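Local structure of uncharacterized protein (Xanthomonas axonopodis pv. citri, 3OV5) at residues 38-44 against 62-66. The protein is a VirB7-type component of the bacterial type IV secretion system at the outer membrane, carrying a globular domain like the N0 domains of outer-membrane transport proteins. Residues are numbered along the deposited sequence; the frame is centred on the assembly and turned at random.
Sequences YTLIGPV and VYAAQ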
ATOM      1  N   TYR A  38      -3.775  -4.573   9.083  1.00  5.34           N
ATOM      2  CA  TYR A  38      -3.934  -5.949   8.597  1.00  4.99           C
ATOM      3  C   TYR A  38      -2.578  -6.525   8.346  1.00  5.37           C
ATOM      4  O   TYR A  38      -1.655  -5.833   7.889  1.00  6.48           O
ATOM      5  CB  TYR A  38      -4.707  -5.993   7.262  1.00  6.11           C
ATOM      6  CG  TYR A  38      -6.129  -5.633   7.469  1.00  6.08           C
ATOM      7  CD1 TYR A  38      -7.003  -6.528   8.119  1.00  6.99           C
ATOM      8  CD2 TYR A  38      -6.624  -4.402   7.088  1.00  8.41           C
ATOM      9  CE1 TYR A  38      -8.287  -6.202   8.394  1.00  8.30           C
ATOM     10  CE2 TYR A  38      -7.954  -4.092   7.340  1.00 10.25           C
ATOM     11  CZ  TYR A  38      -8.760  -4.992   8.000  1.00  9.12           C
ATOM     12  OH  TYR A  38     -10.059  -4.703   8.259  1.00  9.13           O
ATOM     13  N   THR A  39      -2.425  -7.819   8.588  1.00  5.59           N
ATOM     14  CA  THR A  39      -1.201  -8.473   8.204  0.70  5.60           C
ATOM     15  C   THR A  39      -1.065  -8.424   6.681  1.00  5.14           C
ATOM     16  O   THR A  39      -2.044  -8.325   5.942  1.00  6.44           O
ATOM     17  CB  THR A  39      -1.130  -9.881   8.748  0.70  7.12           C
ATOM     18  OG1 THR A  39       0.245 -10.267   8.766  0.70  8.78           O
ATOM     19  CG2 THR A  39      -1.868 -10.822   7.911  0.70  7.85           C
ATOM     20  N   LEU A  40       0.173  -8.529   6.208  1.00  5.60           N
ATOM     21  CA  LEU A  40       0.423  -8.744   4.801  1.00  6.20           C
ATOM     22  C   LEU A  40       0.022 -10.163   4.439  1.00  7.00           C
ATOM     23  O   LEU A  40       0.466 -11.127   5.092  1.00 10.25           O
ATOM     24  CB  LEU A  40       1.914  -8.533   4.483  1.00  7.46           C
ATOM     25  CG  LEU A  40       2.404  -7.108   4.762  1.00  7.53           C
ATOM     26  CD1 LEU A  40       3.911  -6.983   4.545  1.00 11.11           C
ATOM     27  CD2 LEU A  40       1.695  -6.096   3.896  1.00  7.44           C
ATOM     28  N   ILE A  41      -0.762 -10.314   3.381  1.00  6.32           N
ATOM     29  CA  ILE A  41      -1.114 -11.644   2.885  1.00  6.46           C
ATOM     30  C   ILE A  41      -0.196 -12.052   1.753  1.00  6.08           C
ATOM     31  O   ILE A  41       0.437 -11.211   1.107  1.00  6.72           O
ATOM     32  CB  ILE A  41      -2.615 -11.725   2.497  1.00  6.63           C
ATOM     33  CG1 ILE A  41      -2.992 -10.693   1.432  1.00  7.12           C
ATOM     34  CG2 ILE A  41      -3.444 -11.526   3.733  1.00  9.19           C
ATOM     35  CD1 ILE A  41      -4.377 -10.992   0.834  1.00  7.84           C
ATOM     36  N   GLY A  42      -0.106 -13.355   1.528  1.00  6.41           N
ATOM     37  CA  GLY A  42       0.801 -13.903   0.533  1.00  6.56           C
ATOM     38  C   GLY A  42       0.906 -13.160  -0.784  1.00  6.60           C
ATOM     39  O   GLY A  42       2.012 -12.961  -1.252  1.00  7.65           O
ATOM     40  N   PRO A  43      -0.221 -12.773  -1.421  1.00  6.61           N
ATOM     41  CA  PRO A  43      -0.164 -12.081  -2.712  1.00  7.99           C
ATOM     42  C   PRO A  43       0.668 -10.796  -2.717  1.00  6.28           C
ATOM     43  O   PRO A  43       1.099 -10.362  -3.781  1.00  8.15           O
ATOM     44  CB  PRO A  43      -1.655 -11.813  -3.043  1.00  9.52           C
ATOM     45  CG  PRO A  43      -2.411 -12.735  -2.261  1.00  9.67           C
ATOM     46  CD  PRO A  43      -1.598 -13.168  -1.077  1.00  7.56           C
ATOM     47  N   VAL A  44       0.868 -10.176  -1.556  1.00  5.95           N
ATOM     48  CA  VAL A  44       1.726  -8.994  -1.515  1.00  6.11           C
ATOM     49  C   VAL A  44       3.159  -9.334  -1.954  1.00  6.61           C
ATOM     50  O   VAL A  44       3.874  -8.461  -2.456  1.00  6.43           O
ATOM     51  CB  VAL A  44       1.718  -8.347  -0.103  1.00  6.24           C
ATOM     52  CG1 VAL A  44       2.616  -7.163  -0.012  1.00  8.06           C
ATOM     53  CG2 VAL A  44       0.340  -7.952   0.318  1.00  6.68           C
ATOM     54  N   VAL A  62      -4.965  -6.440  -4.026  1.00  4.63           N
ATOM     55  CA  VAL A  62      -4.822  -7.487  -3.022  1.00  5.22           C
ATOM     56  C   VAL A  62      -5.835  -7.326  -1.901  1.00  4.81           C
ATOM     57  O   VAL A  62      -6.340  -8.325  -1.379  1.00  5.38           O
ATOM     58  CB  VAL A  62      -3.376  -7.510  -2.487  1.00  5.86           C
ATOM     59  CG1 VAL A  62      -3.257  -8.413  -1.294  1.00  6.41           C
ATOM     60  CG2 VAL A  62      -2.393  -7.931  -3.586  1.00  7.01           C
ATOM     61  N   TYR A  63      -6.107  -6.061  -1.509  1.00  4.67           N
ATOM     62  CA  TYR A  63      -7.007  -5.776  -0.396  1.00  4.89           C
ATOM     63  C   TYR A  63      -8.416  -5.372  -0.844  1.00  4.70           C
ATOM     64  O   TYR A  63      -9.265  -5.062  -0.011  1.00  4.89           O
ATOM     65  CB  TYR A  63      -6.368  -4.749   0.577  1.00  4.91           C
ATOM     66  CG  TYR A  63      -5.241  -5.369   1.365  1.00  5.21           C
ATOM     67  CD1 TYR A  63      -3.951  -5.427   0.844  1.00  5.27           C
ATOM     68  CD2 TYR A  63      -5.492  -5.959   2.610  1.00  5.50           C
ATOM     69  CE1 TYR A  63      -2.930  -6.080   1.550  1.00  5.40           C
ATOM     70  CE2 TYR A  63      -4.464  -6.612   3.330  1.00  5.40           C
ATOM     71  CZ  TYR A  63      -3.194  -6.662   2.773  1.00  5.44           C
ATOM     72  OH  TYR A  63      -2.146  -7.322   3.405  1.00  5.97           O
ATOM     73  N   ALA A  64      -8.707  -5.436  -2.142  1.00  4.63           N
ATOM     74  CA  ALA A  64     -10.016  -5.019  -2.660  1.00  4.93           C
ATOM     75  C   ALA A  64     -11.144  -5.847  -2.085  1.00  4.82           C
ATOM     76  O   ALA A  64     -12.229  -5.307  -1.836  1.00  5.51           O
ATOM     77  CB  ALA A  64     -10.046  -5.093  -4.176  1.00  5.12           C
ATOM     78  N   ALA A  65     -10.936  -7.162  -1.931  1.00  5.32           N
ATOM     79  CA  ALA A  65     -12.037  -8.019  -1.452  1.00  5.38           C
ATOM     80  C   ALA A  65     -12.356  -7.761   0.010  1.00  5.64           C
ATOM     81  O   ALA A  65     -13.444  -8.147   0.466  1.00  7.08           O
ATOM     82  CB  ALA A  65     -11.709  -9.491  -1.678  1.00  6.34           C
ATOM     83  N   GLN A  66     -11.445  -7.131   0.743  1.00  5.17           N
ATOM     84  CA  GLN A  66     -11.689  -6.629   2.096  1.00  5.51           C
ATOM     85  C   GLN A  66     -12.389  -5.263   2.106  1.00  5.51           C
ATOM     86  O   GLN A  66     -12.712  -4.749   3.160  1.00  6.47           O
ATOM     87  CB  GLN A  66     -10.335  -6.606   2.826  1.00  5.72           C
ATOM     88  CG  GLN A  66     -10.326  -6.247   4.287  1.00  6.06           C
ATOM     89  CD  GLN A  66     -11.002  -7.251   5.194  1.00  5.37           C
ATOM     90  OE1 GLN A  66     -11.799  -8.075   4.781  1.00  8.20           O
ATOM     91  NE2 GLN A  66     -10.642  -7.229   6.455  1.00  9.23           N
TER
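In this N0-type globular domain, segment 38-44, part of the loop between strands 29-32 and 48-49 and ending in a 3-10 turn at 42-44, meets the C-terminal part of helix 52-63 and the turn after it largely through Y63, V62 and Q66. Y63 reaches across, and its OH donates a hydrogen bond of 2.7 Å to T39 O, which lies at the ring edge, near the ring plane. Seen from the acceptor, the C=O...OH angle is 128°, with the hydroxyl tilted 19° from the carbonyl plane. Around the same ring, Y38 CB approaches Y63 CE2 and V44 CG2 approaches Y63 CE1, each at 4.0 Å. V62 adds further apolar contacts: V62 CG1 meets I41 CD1 at 3.5 Å, while V62 CG2 rests 4.0 Å from P43 CB. At the other end Q66 CG lies over one face of the Y38 ring, and the bend at chi2 (67°) turns the amide toward that ring, to which it stands steeply, with Q66 NE2 3.2 Å from Y38 CE1. Helix 15-24 lies alongside: L15 touches Y63 and pairs through the backbone with Y38, and M18 receives L40 and V44, so the loop joins the two helices before the chain enters strand 48-49.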